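Side-chain contacts in shikimate dehydrogenase (NADP(+)) (Peptoclostridium difficile, PDB 5DZS), which probably catalyses the reversible NADPH-linked reduction of 3-dehydroshikimate to shikimate, a step in chorismate biosynthesis that leads to the aromatic amino acids: residues His20-Glu25 with Asn262-Glu267; Glu25-Glu30 with Asn254-Val259. All blocks are in the same frame, centred on the assembly; numbering follows the deposited sequence. Where two conformers were deposited one is given.

Contact 1. Residues His20-Glu25 with Asn262-Glu267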
loop_
_atom_site.group_PDB
_atom_site.type_symbol
_atom_site.label_atom_id
_atom_site.label_comp_id
_atom_site.label_asym_id
_atom_site.label_seq_id
_atom_site.Cartn_x
_atom_site.Cartn_y
_atom_site.Cartn_z
ATOM N N HIS B 20 -17.055 2.932 -8.058
ATOM C CA HIS B 20 -16.515 3.643 -6.905
ATOM C C HIS B 20 -17.597 4.122 -5.937
ATOM O O HIS B 20 -17.397 4.065 -4.732
ATOM C CB HIS B 20 -15.583 4.787 -7.338
ATOM C CG HIS B 20 -14.265 4.310 -7.869
ATOM N ND1 HIS B 20 -13.183 4.075 -7.062
ATOM C CD2 HIS B 20 -13.860 4.030 -9.127
ATOM C CE1 HIS B 20 -12.162 3.678 -7.791
ATOM N NE2 HIS B 20 -12.541 3.649 -9.055
ATOM N N LYS B 21 -18.727 4.586 -6.469
ATOM C CA LYS B 21 -19.877 4.975 -5.628
ATOM C C LYS B 21 -20.282 3.808 -4.740
ATOM O O LYS B 21 -20.450 3.971 -3.539
ATOM C CB LYS B 21 -21.066 5.407 -6.479
ATOM C CG LYS B 21 -22.312 5.738 -5.653
ATOM C CD LYS B 21 -23.469 6.180 -6.541
ATOM C CE LYS B 21 -24.684 6.632 -5.747
ATOM N NZ LYS B 21 -24.420 7.779 -4.845
ATOM N N ARG B 22 -20.437 2.629 -5.336
ATOM C CA ARG B 22 -20.804 1.435 -4.581
ATOM C C ARG B 22 -19.784 1.076 -3.507
ATOM O O ARG B 22 -20.153 0.670 -2.404
ATOM C CB ARG B 22 -21.035 0.264 -5.535
ATOM C CG ARG B 22 -22.340 0.347 -6.299
ATOM C CD ARG B 22 -23.513 0.200 -5.336
ATOM N NE ARG B 22 -24.814 0.199 -5.993
ATOM C CZ ARG B 22 -25.420 -0.887 -6.449
ATOM N NH1 ARG B 22 -26.614 -0.777 -7.017
ATOM N NH2 ARG B 22 -24.844 -2.082 -6.335
ATOM N N VAL B 23 -18.493 1.230 -3.813
ATOM C CA VAL B 23 -17.464 0.913 -2.832
ATOM C C VAL B 23 -17.532 1.873 -1.656
ATOM O O VAL B 23 -17.516 1.450 -0.483
ATOM C CB VAL B 23 -16.050 0.930 -3.446
ATOM C CG1 VAL B 23 -15.021 0.569 -2.384
ATOM C CG2 VAL B 23 -15.975 -0.062 -4.564
ATOM N N PHE B 24 -17.689 3.174 -1.940
ATOM C CA PHE B 24 -17.829 4.152 -0.867
ATOM C C PHE B 24 -19.058 3.836 -0.020
ATOM O O PHE B 24 -19.029 3.931 1.218
ATOM C CB PHE B 24 -17.983 5.610 -1.363
ATOM C CG PHE B 24 -16.795 6.154 -2.103
ATOM C CD1 PHE B 24 -15.501 5.950 -1.646
ATOM C CD2 PHE B 24 -16.987 6.991 -3.218
ATOM C CE1 PHE B 24 -14.406 6.495 -2.306
ATOM C CE2 PHE B 24 -15.906 7.518 -3.882
ATOM C CZ PHE B 24 -14.612 7.281 -3.443
ATOM N N GLU B 25 -20.138 3.421 -0.667
ATOM C CA GLU B 25 -21.365 3.131 0.084
ATOM C C GLU B 25 -21.199 1.940 1.010
ATOM O O GLU B 25 -21.628 1.974 2.177
ATOM C CB GLU B 25 -22.543 2.854 -0.854
ATOM C CG GLU B 25 -23.062 4.078 -1.566
ATOM C CD GLU B 25 -24.099 3.775 -2.637
ATOM O OE1 GLU B 25 -24.315 2.598 -2.997
ATOM O OE2 GLU B 25 -24.724 4.739 -3.119
ATOM N N ASN B 262 -21.139 -9.028 -8.258
ATOM C CA ASN B 262 -22.413 -9.717 -8.483
ATOM C C ASN B 262 -23.594 -8.759 -8.497
ATOM O O ASN B 262 -24.524 -8.917 -9.303
ATOM C CB ASN B 262 -22.622 -10.828 -7.447
ATOM C CG ASN B 262 -21.628 -11.969 -7.603
ATOM O OD1 ASN B 262 -21.270 -12.356 -8.716
ATOM N ND2 ASN B 262 -21.192 -12.525 -6.483
ATOM N N GLU B 263 -23.581 -7.769 -7.605
ATOM C CA GLU B 263 -24.676 -6.808 -7.564
ATOM C C GLU B 263 -24.659 -5.946 -8.824
ATOM O O GLU B 263 -25.715 -5.659 -9.391
ATOM C CB GLU B 263 -24.661 -5.979 -6.263
ATOM C CG GLU B 263 -25.046 -6.806 -5.030
ATOM C CD GLU B 263 -25.107 -5.995 -3.747
ATOM O OE1 GLU B 263 -24.838 -4.769 -3.808
ATOM O OE2 GLU B 263 -25.420 -6.592 -2.681
ATOM N N LEU B 264 -23.474 -5.560 -9.289
ATOM C CA LEU B 264 -23.371 -4.737 -10.502
ATOM C C LEU B 264 -23.694 -5.507 -11.767
ATOM O O LEU B 264 -24.329 -4.975 -12.681
ATOM C CB LEU B 264 -21.971 -4.129 -10.631
ATOM C CG LEU B 264 -21.651 -2.968 -9.713
ATOM C CD1 LEU B 264 -20.174 -2.635 -9.860
ATOM C CD2 LEU B 264 -22.520 -1.762 -10.042
ATOM N N LYS B 265 -23.274 -6.767 -11.809
ATOM C CA LYS B 265 -23.504 -7.633 -12.963
ATOM C C LYS B 265 -25.003 -7.811 -13.259
ATOM O O LYS B 265 -25.377 -8.153 -14.381
ATOM C CB LYS B 265 -22.782 -8.963 -12.728
ATOM C CG LYS B 265 -22.863 -9.999 -13.828
ATOM C CD LYS B 265 -21.664 -10.932 -13.711
ATOM C CE LYS B 265 -21.862 -12.258 -14.420
ATOM N NZ LYS B 265 -22.776 -13.147 -13.652
ATOM N N LEU B 266 -25.850 -7.564 -12.256
ATOM C CA LEU B 266 -27.308 -7.622 -12.430
ATOM C C LEU B 266 -27.867 -6.263 -12.877
ATOM O O LEU B 266 -28.692 -6.191 -13.787
ATOM C CB LEU B 266 -27.997 -8.029 -11.128
ATOM C CG LEU B 266 -27.657 -9.397 -10.543
ATOM C CD1 LEU B 266 -28.351 -9.562 -9.198
ATOM C CD2 LEU B 266 -28.038 -10.523 -11.496
ATOM N N GLU B 267 -27.409 -5.194 -12.224
ATOM C CA GLU B 267 -27.870 -3.821 -12.507
ATOM C C GLU B 267 -27.820 -3.438 -13.979
ATOM O O GLU B 267 -28.706 -2.740 -14.465
ATOM C CB GLU B 267 -27.050 -2.811 -11.709
ATOM C CG GLU B 267 -27.204 -2.945 -10.207
ATOM C CD GLU B 267 -25.989 -2.443 -9.461
ATOM O OE1 GLU B 267 -25.528 -1.315 -9.745
ATOM O OE2 GLU B 267 -25.505 -3.174 -8.569
#
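Arg22 reaches from helix 16-27 to the acidic residues Glu263 and Glu267 on helix 255-268, and its side chain carries nearly the whole contact. CB points toward the opposite helix. Arg22 CG lies beside the backbone N, and at 4.3 Å from the CD2 methyl of Leu264 it makes the apolar part of the crossing. A bend at chi2 (-67°) turns the chain; it is extended about CG-CD, and a second turn about CD-NE sets the guanidinium across it. Arg22 NE has a long ionic contact with Glu25 OE1 in its own helix (3.9 Å). Beyond it, the flat group is covered on one face by Glu267 OE1, which lies 3.3 Å from Arg22 CZ and 3.0 Å from Arg22 NH1. The tip, Arg22 NH2, approaches Glu267 OE2 at 2.6 Å in a salt bridge whose hydrogen bond is weak, bent to 120° at the proton. Carboxylate and guanidinium planes are inclined by 36°, so the acid leans over the group and forms no coplanar fork. Because Glu267 is poorly ordered and Arg22 has two conformers, the close details of this pair are doubtful. Arg22 NH2 has a long ion pair with Glu263 OE1 (3.7 Å), and Glu263 CB sits at the in-plane edge of the guanidinium. Lys21 NZ makes a weak, long ion pair with Glu25 OE2, extending the charges along the first helix. The axes of the two segments come within 11.9 Å, and this partly buried contact, built on a salt-bridge network, joins the C-terminal helix to the first helix of the substrate-binding domain.

Contact 2. Residues Glu25-Glu30 with Asn254-Val259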
loop_
_atom_site.group_PDB
_atom_site.type_symbol
_atom_site.label_atom_id
_atom_site.label_comp_id
_atom_site.label_asym_id
_atom_site.label_seq_id
_atom_site.Cartn_x
_atom_site.Cartn_y
_atom_site.Cartn_z
ATOM N N GLU B 25 -20.138 3.421 -0.667
ATOM C CA GLU B 25 -21.365 3.131 0.084
ATOM C C GLU B 25 -21.199 1.940 1.010
ATOM O O GLU B 25 -21.628 1.974 2.177
ATOM C CB GLU B 25 -22.543 2.854 -0.854
ATOM C CG GLU B 25 -23.062 4.078 -1.566
ATOM C CD GLU B 25 -24.099 3.775 -2.637
ATOM O OE1 GLU B 25 -24.315 2.598 -2.997
ATOM O OE2 GLU B 25 -24.724 4.739 -3.119
ATOM N N ILE B 26 -20.618 0.864 0.501
ATOM C CA ILE B 26 -20.462 -0.322 1.306
ATOM C C ILE B 26 -19.534 -0.087 2.502
ATOM O O ILE B 26 -19.792 -0.610 3.605
ATOM C CB ILE B 26 -20.016 -1.511 0.440
ATOM C CG1 ILE B 26 -21.100 -1.798 -0.604
ATOM C CG2 ILE B 26 -19.762 -2.731 1.299
ATOM C CD1 ILE B 26 -20.829 -3.018 -1.458
ATOM N N LEU B 27 -18.501 0.728 2.297
ATOM C CA LEU B 27 -17.520 1.058 3.347
ATOM C C LEU B 27 -17.941 2.259 4.206
ATOM O O LEU B 27 -17.216 2.638 5.125
ATOM C CB LEU B 27 -16.147 1.337 2.740
ATOM C CG LEU B 27 -15.512 0.176 1.993
ATOM C CD1 LEU B 27 -14.237 0.661 1.339
ATOM C CD2 LEU B 27 -15.251 -0.979 2.948
ATOM N N ASN B 28 -19.107 2.838 3.917
ATOM C CA ASN B 28 -19.630 3.981 4.693
ATOM C C ASN B 28 -18.644 5.158 4.712
ATOM O O ASN B 28 -18.400 5.762 5.751
ATOM C CB ASN B 28 -20.005 3.523 6.109
ATOM C CG ASN B 28 -21.109 2.478 6.106
ATOM O OD1 ASN B 28 -22.195 2.711 5.567
ATOM N ND2 ASN B 28 -20.835 1.315 6.701
ATOM N N ILE B 29 -18.086 5.461 3.548
ATOM C CA ILE B 29 -17.075 6.513 3.406
ATOM C C ILE B 29 -17.663 7.757 2.733
ATOM O O ILE B 29 -18.346 7.647 1.701
ATOM C CB ILE B 29 -15.883 6.028 2.549
ATOM C CG1 ILE B 29 -15.074 4.966 3.300
ATOM C CG2 ILE B 29 -14.962 7.194 2.178
ATOM C CD1 ILE B 29 -13.949 4.383 2.487
ATOM N N GLU B 30 -17.345 8.920 3.300
ATOM C CA GLU B 30 -17.794 10.211 2.770
ATOM C C GLU B 30 -16.861 10.669 1.654
ATOM O O GLU B 30 -15.938 11.445 1.862
ATOM C CB GLU B 30 -17.819 11.268 3.870
ATOM C CG GLU B 30 -18.625 12.506 3.514
ATOM C CD GLU B 30 -18.349 13.675 4.447
ATOM O OE1 GLU B 30 -17.440 13.597 5.294
ATOM O OE2 GLU B 30 -19.018 14.683 4.310
ATOM N N ASN B 254 -11.789 -8.949 1.589
ATOM C CA ASN B 254 -11.799 -9.729 0.321
ATOM C C ASN B 254 -13.170 -9.994 -0.252
ATOM O O ASN B 254 -13.342 -10.068 -1.464
ATOM C CB ASN B 254 -11.148 -11.101 0.521
ATOM C CG ASN B 254 -9.641 -11.034 0.585
ATOM O OD1 ASN B 254 -9.035 -10.043 0.192
ATOM N ND2 ASN B 254 -9.024 -12.118 1.056
ATOM N N SER B 255 -14.139 -10.160 0.627
ATOM C CA SER B 255 -15.495 -10.491 0.210
ATOM C C SER B 255 -16.187 -9.370 -0.543
ATOM O O SER B 255 -17.127 -9.609 -1.285
ATOM C CB SER B 255 -16.319 -10.845 1.432
ATOM O OG SER B 255 -16.428 -9.738 2.299
ATOM N N ILE B 256 -15.703 -8.140 -0.395
ATOM C CA ILE B 256 -16.353 -6.993 -1.029
ATOM C C ILE B 256 -16.360 -7.035 -2.567
ATOM O O ILE B 256 -17.338 -6.670 -3.210
ATOM C CB ILE B 256 -15.786 -5.670 -0.476
ATOM C CG1 ILE B 256 -16.150 -5.557 1.013
ATOM C CG2 ILE B 256 -16.314 -4.478 -1.257
ATOM C CD1 ILE B 256 -15.665 -4.319 1.715
ATOM N N LEU B 257 -15.257 -7.470 -3.183
ATOM C CA LEU B 257 -15.189 -7.569 -4.628
ATOM C C LEU B 257 -16.328 -8.408 -5.219
ATOM O O LEU B 257 -16.984 -7.980 -6.169
ATOM C CB LEU B 257 -13.822 -8.157 -4.993
ATOM C CG LEU B 257 -13.551 -8.654 -6.408
ATOM C CD1 LEU B 257 -13.932 -7.652 -7.465
ATOM C CD2 LEU B 257 -12.075 -9.020 -6.519
ATOM N N ASP B 258 -16.536 -9.601 -4.686
ATOM C CA ASP B 258 -17.593 -10.461 -5.190
ATOM C C ASP B 258 -18.962 -9.859 -4.938
ATOM O O ASP B 258 -19.851 -9.964 -5.793
ATOM C CB ASP B 258 -17.514 -11.870 -4.598
ATOM C CG ASP B 258 -16.398 -12.699 -5.210
ATOM O OD1 ASP B 258 -15.907 -12.340 -6.309
ATOM O OD2 ASP B 258 -16.025 -13.724 -4.596
ATOM N N VAL B 259 -19.157 -9.258 -3.769
ATOM C CA VAL B 259 -20.456 -8.654 -3.466
ATOM C C VAL B 259 -20.736 -7.548 -4.484
ATOM O O VAL B 259 -21.801 -7.493 -5.101
ATOM C CB VAL B 259 -20.508 -8.107 -2.018
ATOM C CG1 VAL B 259 -21.789 -7.333 -1.779
ATOM C CG2 VAL B 259 -20.399 -9.253 -1.019
#
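With its first torsion near -65° and the chain extended beyond CG1, Ile256 sends CD1 out from helix 255-268 toward Leu27 and Ile26. In Leu27 the CG carbon likewise lies beside the backbone N (chi1 -62°); although its CB does not point at the other helix, this torsion sets CG, and the rotation about CB-CG turns CD2 to Ile256. The two methyls, Leu27 CD2 and Ile256 CD1, meet at 3.6 Å, in van der Waals contact, with the two side chains slanting past each other. In the conformer described, the same Ile256 CD1 also has Ile26 CG2 at 4.4 Å, so one methyl meets two successive residues, Ile26 and Leu27. That conformer of Ile26 uses its other branch as well: Ile26 CD1 lies 4.4 Å from Val259 CG1, one turn further along the second helix. No hydrogen bond joins the segments, and the interaction is wholly apolar and lies near the surface. Leu257, on another side of its helix, packs instead on Tyr234, Val237 and Ile241 of helix 233-248. Just past Leu27 the chain turns at Asn28, whose positive phi (57°) goes with a hydrogen bond from Asn28 N to Glu25 O (3.2 Å) in a Schellman motif. The contact thus joins the C-terminal end of helix 16-27, where the chain turns toward strand 31-37 in a beta-alpha-beta crossover of the substrate-binding domain, to the opening turns of the C-terminal helix.

How the contacts relate
Contacts 1 and 2 are successive parts of one interface between helix 16-27 and helix 255-268, with centres about 8 Å apart. The helices run in roughly opposite directions, so contact 2 is nested within the chain loop closed by contact 1: along helix 255-268 the apolar part comes first, along helix 16-27 the charged one. They share Glu25 and are joined by a probable backbone hydrogen bond from Ile29 N to Phe24 O (2.9 Å), the second bond of the Schellman motif. Helix 233-248 lies against both, its Ile241 touching Val23 and Leu257. Contact 1 is the nearer to the predicted shikimate site, the Leu264 side chain being about 7 Å from those of Val15 and Tyr211; contact 2 lies away from it.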